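Local coordinates for putative LacI-family transcriptional regulator (Bacteroides fragilis, PDB 3GBV), which is a putative LacI-family transcriptional regulator whose periplasmic-binding-protein-like domain probably binds a small effector molecule and passes the signal to DNA binding, at residues 31-34 / 35-39; 61-64 / 65-69; 285-288 / 289-292. All blocks are in the same frame, centred on the assembly; numbering follows the deposited sequence.

Interactions 1 and 2 close the C-terminal ends of two successive helices, 23-37 and 55-66, which both pack against strand 43-50 of the parallel sheet; their centres are about 22 Å apart and their nearest atoms about 11 Å. Interaction 3 belongs to the other sheet, where the chain turns after strand 284-286, the outermost strand of that sheet within the chain, and meets the second subunit. Its centre lies about 29 Å from that of interaction 1 and about 41 Å from that of interaction 2, with which it stands on opposite sides of the chain's centre. The 1,2-ethanediol held at Leu285, probably from the crystallisation liquor, sits at this subunit contact.

Interaction 1 of 3, residues 31-34 / 35-39; sequences IREA and VTTYS
Ile31 meets Val35 one helical turn on, where the backbone bond from Val35 N to Ile31 O (2.9 Å) runs beside a loose apolar contact of Ile31 CG2 with Val35 CG2 at 4.3 Å. Both branched side chains also lie on Ala45 of strand 43-50, a suitable place for compact hydrocarbon. The carbonyl of Arg32 receives Thr36 N in an almost straight bond of 3.1 Å, while the arginine side chain touches Ile47 of strand 43-50, and its exposed position suits a charged group. This is the last stretch of helix 23-37, the connecting helix of a right-handed beta-alpha-beta crossover between strands 9-16 and 43-50 in the Rossmann-like domain of a periplasmic-binding-protein fold. Glu33 O is gripped by three donors: Thr37 N, Thr37 OG1 and Thr36 OG1. The Thr36 hydroxyl, 3.0 Å from Glu33 O, arrives from above the carbonyl plane, 36° out of it, because its chi1 of 74° sets OG1 between the backbone N and the carbonyl carbon. Thr37 instead has OG1 beside its own N, with chi1 -61°, and both its donors can thus reach the same oxygen, OG1 at 2.8 Å from Glu33 O. Threonine is well suited here, its short hydroxyl folding back onto a backbone acceptor. Ala34 is small enough to fit against Phe259 and Ile262 of helix 254-270. Its carbonyl oxygen accepts Tyr38 N at 3.1 Å and lies obliquely to the tyrosine ring, 3.1 Å from CD2. Thr37 CG2 sits over the centre of one ring face, 4.1 Å above the plane.

Interaction 2 of 3, residues 61-64 / 65-69; sequences TSQA and VIEEQ
The backbone makes its last regular helical turns here, Val65 N bonding to Thr61 O at 2.9 Å, Ile66 N to Ser62 O at 2.9 Å and Glu67 N to Gln63 O at 2.8 Å, before a type I turn from Ile66 to Gln69 ends at a residue with positive phi. One helical turn apart, Gln63 and Glu67 bring their polar ends together: Gln63 NE2 lies 2.8 Å from Glu67 OE2, with the amide and carboxylate planes 33° apart. Gln63 reaches there because its chain bends at chi2 (71°), whereas that of Glu67 runs extended beyond CG. Both are long, polar and exposed, as fits the outer side of the helix. On the inner side, Val65 CG2 lies 3.2 Å from Thr61 O and the valine leans on Thr48 of strand 43-50, while Ile66 presses on Phe86, Ala89 and Leu93 of helix 84-93. The hydroxyls of Thr61 and Ser62 turn back to the carbonyls of Phe58 and Val59, backbone acceptors that matter most for the buried Ser62. Such an amphipathic helix, packed on a parallel sheet, is typical of the Rossmann-like domains of the periplasmic-binding-protein fold.

Interaction 3 of 3, residues 285-288 / 289-292; sequences LLTK and ENID. With EDO (1,2-ethanediol), chain F.
Leu286 and Ile291 form the apolar, tightly packed side of this turn, with Leu286 CD2 4.0 Å from Ile291 CD1. Around them Leu233 touches both side chains, and Val238 and Leu241 of helix 235-243 pack on Ile291, an environment that suits branched hydrocarbon. The turn itself is closed at Thr287 O, which accepts two backbone donors in different ways. Ile291 N comes at 3.0 Å, nearly in line with the C=O bond, whereas Asn290 N, at 3.2 Å, stands above the carbonyl plane by 63°. Thr287 adds a weak bond from Glu289 N to its OG1 at 3.2 Å; chi1 of 72° places that hydroxyl between the backbone N and the carbonyl carbon, within reach of Glu289 N. The side chains of Thr287 and Glu289 cross at about a right angle, and the carboxylate forms a salt bridge with Arg126 of the second subunit, so an acid is well placed at this buried boundary. Within the strand, at the same boundary, a 1,2-ethanediol takes Leu285 N through O2 and gives O1 to Leu285 O, each at 2.8 Å; it also bonds to Leu285 O of the second subunit, whose Leu285 packs on this one. On the outer side Lys288 is exposed, its mostly extended chain carrying NZ to the carbonyl of Lys242, and a water links Lys288 O, to which it donates at 2.8 Å, with Asp292 N, from which it accepts at 3.0 Å. The arrangement is a turn after the antiparallel strand that ends the second sheet within the chain, at the dimer interface, consistent with a LacI-family regulator.

Interaction 1 of 3, residues 31-34 / 35-39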
loop_
_atom_site.group_PDB
_atom_site.type_symbol
_atom_site.label_atom_id
_atom_site.label_comp_id
_atom_site.label_asym_id
_atom_site.label_seq_id
_atom_site.Cartn_x
_atom_site.Cartn_y
_atom_site.Cartn_z
ATOM N N ILE A 31 -3.470 -11.041 16.145
ATOM C CA ILE A 31 -3.250 -11.362 17.546
ATOM C C ILE A 31 -2.730 -12.793 17.689
ATOM O O ILE A 31 -1.777 -13.051 18.431
ATOM C CB ILE A 31 -4.564 -11.208 18.353
ATOM C CG1 ILE A 31 -4.953 -9.723 18.450
ATOM C CG2 ILE A 31 -4.402 -11.804 19.738
ATOM C CD1 ILE A 31 -6.382 -9.495 18.932
ATOM N N ARG A 32 -3.352 -13.724 16.974
ATOM C CA ARG A 32 -2.935 -15.118 17.043
ATOM C C ARG A 32 -1.493 -15.293 16.584
ATOM O O ARG A 32 -0.700 -15.959 17.251
ATOM C CB ARG A 32 -3.860 -16.003 16.199
ATOM C CG ARG A 32 -5.251 -16.153 16.778
ATOM C CD ARG A 32 -5.158 -16.676 18.189
ATOM N NE ARG A 32 -6.428 -16.610 18.904
ATOM C CZ ARG A 32 -6.563 -16.907 20.194
ATOM N NH1 ARG A 32 -5.502 -17.288 20.899
ATOM N NH2 ARG A 32 -7.752 -16.819 20.783
ATOM N N GLU A 33 -1.157 -14.696 15.445
ATOM C CA GLU A 33 0.194 -14.790 14.922
ATOM C C GLU A 33 1.176 -14.264 15.966
ATOM O O GLU A 33 2.273 -14.803 16.116
ATOM C CB GLU A 33 0.317 -13.989 13.626
ATOM C CG GLU A 33 1.701 -14.022 12.976
ATOM C CD GLU A 33 2.144 -15.429 12.588
ATOM O OE1 GLU A 33 1.349 -16.147 11.931
ATOM O OE2 GLU A 33 3.285 -15.811 12.934
ATOM N N ALA A 34 0.777 -13.221 16.691
ATOM C CA ALA A 34 1.637 -12.638 17.722
ATOM C C ALA A 34 1.803 -13.573 18.921
ATOM O O ALA A 34 2.885 -13.676 19.495
ATOM C CB ALA A 34 1.075 -11.295 18.182
ATOM N N VAL A 35 0.725 -14.245 19.305
ATOM C CA VAL A 35 0.788 -15.170 20.423
ATOM C C VAL A 35 1.801 -16.278 20.121
ATOM O O VAL A 35 2.676 -16.564 20.932
ATOM C CB VAL A 35 -0.596 -15.788 20.705
ATOM C CG1 VAL A 35 -0.493 -16.869 21.779
ATOM C CG2 VAL A 35 -1.552 -14.699 21.154
ATOM N N THR A 36 1.702 -16.886 18.944
ATOM C CA THR A 36 2.623 -17.958 18.601
ATOM C C THR A 36 4.061 -17.454 18.510
ATOM O O THR A 36 4.985 -18.099 18.998
ATOM C CB THR A 36 2.230 -18.638 17.267
ATOM O OG1 THR A 36 2.563 -17.781 16.172
ATOM C CG2 THR A 36 0.736 -18.923 17.242
ATOM N N THR A 37 4.253 -16.296 17.896
ATOM C CA THR A 37 5.594 -15.741 17.763
ATOM C C THR A 37 6.284 -15.585 19.123
ATOM O O THR A 37 7.480 -15.846 19.256
ATOM C CB THR A 37 5.559 -14.362 17.064
ATOM O OG1 THR A 37 5.007 -14.504 15.750
ATOM C CG2 THR A 37 6.962 -13.780 16.954
ATOM N N TYR A 38 5.530 -15.167 20.132
ATOM C CA TYR A 38 6.089 -14.972 21.463
ATOM C C TYR A 38 5.747 -16.090 22.441
ATOM O O TYR A 38 5.769 -15.889 23.653
ATOM C CB TYR A 38 5.621 -13.631 22.022
ATOM C CG TYR A 38 6.056 -12.469 21.167
ATOM C CD1 TYR A 38 7.389 -12.065 21.138
ATOM C CD2 TYR A 38 5.143 -11.794 20.358
ATOM C CE1 TYR A 38 7.801 -11.018 20.325
ATOM C CE2 TYR A 38 5.545 -10.751 19.541
ATOM C CZ TYR A 38 6.873 -10.366 19.530
ATOM O OH TYR A 38 7.276 -9.324 18.727
ATOM N N SER A 39 5.439 -17.271 21.912
ATOM C CA SER A 39 5.108 -18.421 22.748
ATOM C C SER A 39 6.210 -18.675 23.784
ATOM O O SER A 39 5.943 -19.162 24.887
ATOM C CB SER A 39 4.913 -19.663 21.874
ATOM O OG SER A 39 6.016 -19.841 21.004
#

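Interaction 2 of 3, residues 61-64 / 65-69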
loop_
_atom_site.group_PDB
_atom_site.type_symbol
_atom_site.label_atom_id
_atom_site.label_comp_id
_atom_site.label_asym_id
_atom_site.label_seq_id
_atom_site.Cartn_x
_atom_site.Cartn_y
_atom_site.Cartn_z
ATOM N N THR A 61 -19.646 -7.418 30.424
ATOM C CA THR A 61 -18.500 -8.098 29.825
ATOM C C THR A 61 -17.183 -7.419 30.205
ATOM O O THR A 61 -16.190 -8.096 30.493
ATOM C CB THR A 61 -18.596 -8.144 28.276
ATOM O OG1 THR A 61 -18.372 -6.834 27.745
ATOM C CG2 THR A 61 -19.971 -8.629 27.834
ATOM N N SER A 62 -17.179 -6.087 30.211
ATOM C CA SER A 62 -15.975 -5.333 30.549
ATOM C C SER A 62 -15.588 -5.621 31.988
ATOM O O SER A 62 -14.410 -5.768 32.306
ATOM C CB SER A 62 -16.211 -3.834 30.369
ATOM O OG SER A 62 -17.138 -3.356 31.325
ATOM N N GLN A 63 -16.593 -5.694 32.853
ATOM C CA GLN A 63 -16.388 -5.996 34.261
ATOM C C GLN A 63 -15.797 -7.408 34.375
ATOM O O GLN A 63 -14.908 -7.661 35.192
ATOM C CB GLN A 63 -17.725 -5.936 35.006
ATOM C CG GLN A 63 -17.636 -6.300 36.483
ATOM C CD GLN A 63 -16.919 -5.243 37.304
ATOM O OE1 GLN A 63 -17.436 -4.141 37.505
ATOM N NE2 GLN A 63 -15.718 -5.570 37.779
ATOM N N ALA A 64 -16.300 -8.324 33.553
ATOM C CA ALA A 64 -15.806 -9.692 33.562
ATOM C C ALA A 64 -14.329 -9.674 33.186
ATOM O O ALA A 64 -13.529 -10.403 33.766
ATOM C CB ALA A 64 -16.594 -10.550 32.576
ATOM N N VAL A 65 -13.973 -8.830 32.219
ATOM C CA VAL A 65 -12.583 -8.714 31.785
ATOM C C VAL A 65 -11.722 -8.191 32.923
ATOM O O VAL A 65 -10.660 -8.737 33.215
ATOM C CB VAL A 65 -12.427 -7.752 30.589
ATOM C CG1 VAL A 65 -10.948 -7.565 30.260
ATOM C CG2 VAL A 65 -13.161 -8.301 29.381
ATOM N N ILE A 66 -12.182 -7.122 33.558
ATOM C CA ILE A 66 -11.451 -6.538 34.672
ATOM C C ILE A 66 -11.307 -7.574 35.785
ATOM O O ILE A 66 -10.257 -7.680 36.420
ATOM C CB ILE A 66 -12.184 -5.291 35.221
ATOM C CG1 ILE A 66 -12.108 -4.161 34.195
ATOM C CG2 ILE A 66 -11.568 -4.851 36.537
ATOM C CD1 ILE A 66 -12.931 -2.948 34.552
ATOM N N GLU A 67 -12.363 -8.349 36.007
ATOM C CA GLU A 67 -12.346 -9.363 37.050
ATOM C C GLU A 67 -11.503 -10.593 36.716
ATOM O O GLU A 67 -11.348 -11.488 37.541
ATOM C CB GLU A 67 -13.781 -9.755 37.413
ATOM C CG GLU A 67 -14.409 -8.789 38.415
ATOM C CD GLU A 67 -15.907 -8.963 38.552
ATOM O OE1 GLU A 67 -16.397 -10.093 38.342
ATOM O OE2 GLU A 67 -16.593 -7.970 38.884
ATOM N N GLU A 68 -10.951 -10.629 35.508
ATOM C CA GLU A 68 -10.089 -11.737 35.109
ATOM C C GLU A 68 -8.656 -11.391 35.494
ATOM O O GLU A 68 -7.757 -12.220 35.375
ATOM C CB GLU A 68 -10.190 -11.988 33.603
ATOM C CG GLU A 68 -11.368 -12.867 33.218
ATOM C CD GLU A 68 -11.797 -12.698 31.769
ATOM O OE1 GLU A 68 -11.760 -13.694 31.013
ATOM O OE2 GLU A 68 -12.182 -11.572 31.384
ATOM N N GLN A 69 -8.454 -10.161 35.960
ATOM C CA GLN A 69 -7.138 -9.684 36.384
ATOM C C GLN A 69 -6.068 -9.856 35.297
ATOM O O GLN A 69 -5.044 -10.492 35.525
ATOM C CB GLN A 69 -6.691 -10.442 37.641
ATOM C CG GLN A 69 -7.788 -10.673 38.678
ATOM C CD GLN A 69 -7.344 -11.608 39.795
ATOM O OE1 GLN A 69 -6.484 -11.263 40.604
ATOM N NE2 GLN A 69 -7.925 -12.802 39.835
#

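Interaction 3 of 3, residues 285-288 / 289-292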
loop_
_atom_site.group_PDB
_atom_site.type_symbol
_atom_site.label_atom_id
_atom_site.label_comp_id
_atom_site.label_asym_id
_atom_site.label_seq_id
_atom_site.Cartn_x
_atom_site.Cartn_y
_atom_site.Cartn_z
ATOM N N LEU A 285 -4.195 2.557 -0.852
ATOM C CA LEU A 285 -5.204 2.606 -1.895
ATOM C C LEU A 285 -5.147 1.361 -2.777
ATOM O O LEU A 285 -4.100 1.017 -3.337
ATOM C CB LEU A 285 -5.022 3.836 -2.772
ATOM C CG LEU A 285 -6.157 3.874 -3.782
ATOM C CD1 LEU A 285 -7.349 4.608 -3.165
ATOM C CD2 LEU A 285 -5.678 4.529 -5.051
ATOM N N LEU A 286 -6.275 0.681 -2.898
ATOM C CA LEU A 286 -6.318 -0.511 -3.722
ATOM C C LEU A 286 -7.339 -0.400 -4.837
ATOM O O LEU A 286 -8.400 0.216 -4.684
ATOM C CB LEU A 286 -6.580 -1.734 -2.842
ATOM C CG LEU A 286 -5.335 -1.921 -1.964
ATOM C CD1 LEU A 286 -5.709 -2.393 -0.585
ATOM C CD2 LEU A 286 -4.376 -2.875 -2.646
ATOM N N THR A 287 -6.982 -0.962 -5.985
ATOM C CA THR A 287 -7.864 -0.963 -7.146
ATOM C C THR A 287 -7.896 -2.391 -7.665
ATOM O O THR A 287 -7.155 -3.249 -7.195
ATOM C CB THR A 287 -7.343 -0.047 -8.276
ATOM O OG1 THR A 287 -6.199 -0.644 -8.895
ATOM C CG2 THR A 287 -6.951 1.299 -7.730
ATOM N N LYS A 288 -8.757 -2.636 -8.639
ATOM C CA LYS A 288 -8.877 -3.957 -9.227
ATOM C C LYS A 288 -7.526 -4.395 -9.793
ATOM O O LYS A 288 -7.164 -5.564 -9.713
ATOM C CB LYS A 288 -9.923 -3.915 -10.345
ATOM C CG LYS A 288 -10.202 -5.228 -11.050
ATOM C CD LYS A 288 -11.234 -5.012 -12.168
ATOM C CE LYS A 288 -11.341 -6.213 -13.115
ATOM N NZ LYS A 288 -11.770 -7.454 -12.405
ATOM N N GLU A 289 -6.777 -3.440 -10.338
ATOM C CA GLU A 289 -5.494 -3.730 -10.956
ATOM C C GLU A 289 -4.292 -3.991 -10.047
ATOM O O GLU A 289 -3.242 -4.400 -10.537
ATOM C CB GLU A 289 -5.119 -2.625 -11.943
ATOM C CG GLU A 289 -6.020 -2.490 -13.162
ATOM C CD GLU A 289 -7.343 -1.841 -12.836
ATOM O OE1 GLU A 289 -7.356 -0.941 -11.968
ATOM O OE2 GLU A 289 -8.363 -2.221 -13.454
ATOM N N ASN A 290 -4.409 -3.740 -8.744
ATOM C CA ASN A 290 -3.274 -4.005 -7.864
ATOM C C ASN A 290 -3.643 -4.814 -6.622
ATOM O O ASN A 290 -2.767 -5.217 -5.850
ATOM C CB ASN A 290 -2.575 -2.695 -7.453
ATOM C CG ASN A 290 -3.348 -1.899 -6.400
ATOM O OD1 ASN A 290 -2.780 -1.008 -5.751
ATOM N ND2 ASN A 290 -4.636 -2.200 -6.232
ATOM N N ILE A 291 -4.938 -5.076 -6.451
ATOM C CA ILE A 291 -5.400 -5.816 -5.291
ATOM C C ILE A 291 -4.749 -7.183 -5.118
ATOM O O ILE A 291 -4.468 -7.581 -3.992
ATOM C CB ILE A 291 -6.951 -5.996 -5.289
ATOM C CG1 ILE A 291 -7.402 -6.638 -3.978
ATOM C CG2 ILE A 291 -7.389 -6.908 -6.414
ATOM C CD1 ILE A 291 -7.088 -5.822 -2.745
ATOM N N ASP A 292 -4.490 -7.899 -6.212
ATOM C CA ASP A 292 -3.893 -9.232 -6.088
ATOM C C ASP A 292 -2.413 -9.253 -5.692
ATOM O O ASP A 292 -1.875 -10.299 -5.324
ATOM C CB ASP A 292 -4.097 -10.039 -7.380
ATOM C CG ASP A 292 -5.577 -10.211 -7.743
ATOM O OD1 ASP A 292 -6.431 -10.280 -6.825
ATOM O OD2 ASP A 292 -5.887 -10.289 -8.950
HETATM C C1 EDO F . -0.983 0.839 -1.595
HETATM O O1 EDO F . -1.281 0.824 -3.015
HETATM C C2 EDO F . -0.442 2.217 -1.140
HETATM O O2 EDO F . -1.491 3.184 -1.093
HETATM O O HOH W 1 -4.834 -6.996 -9.015
#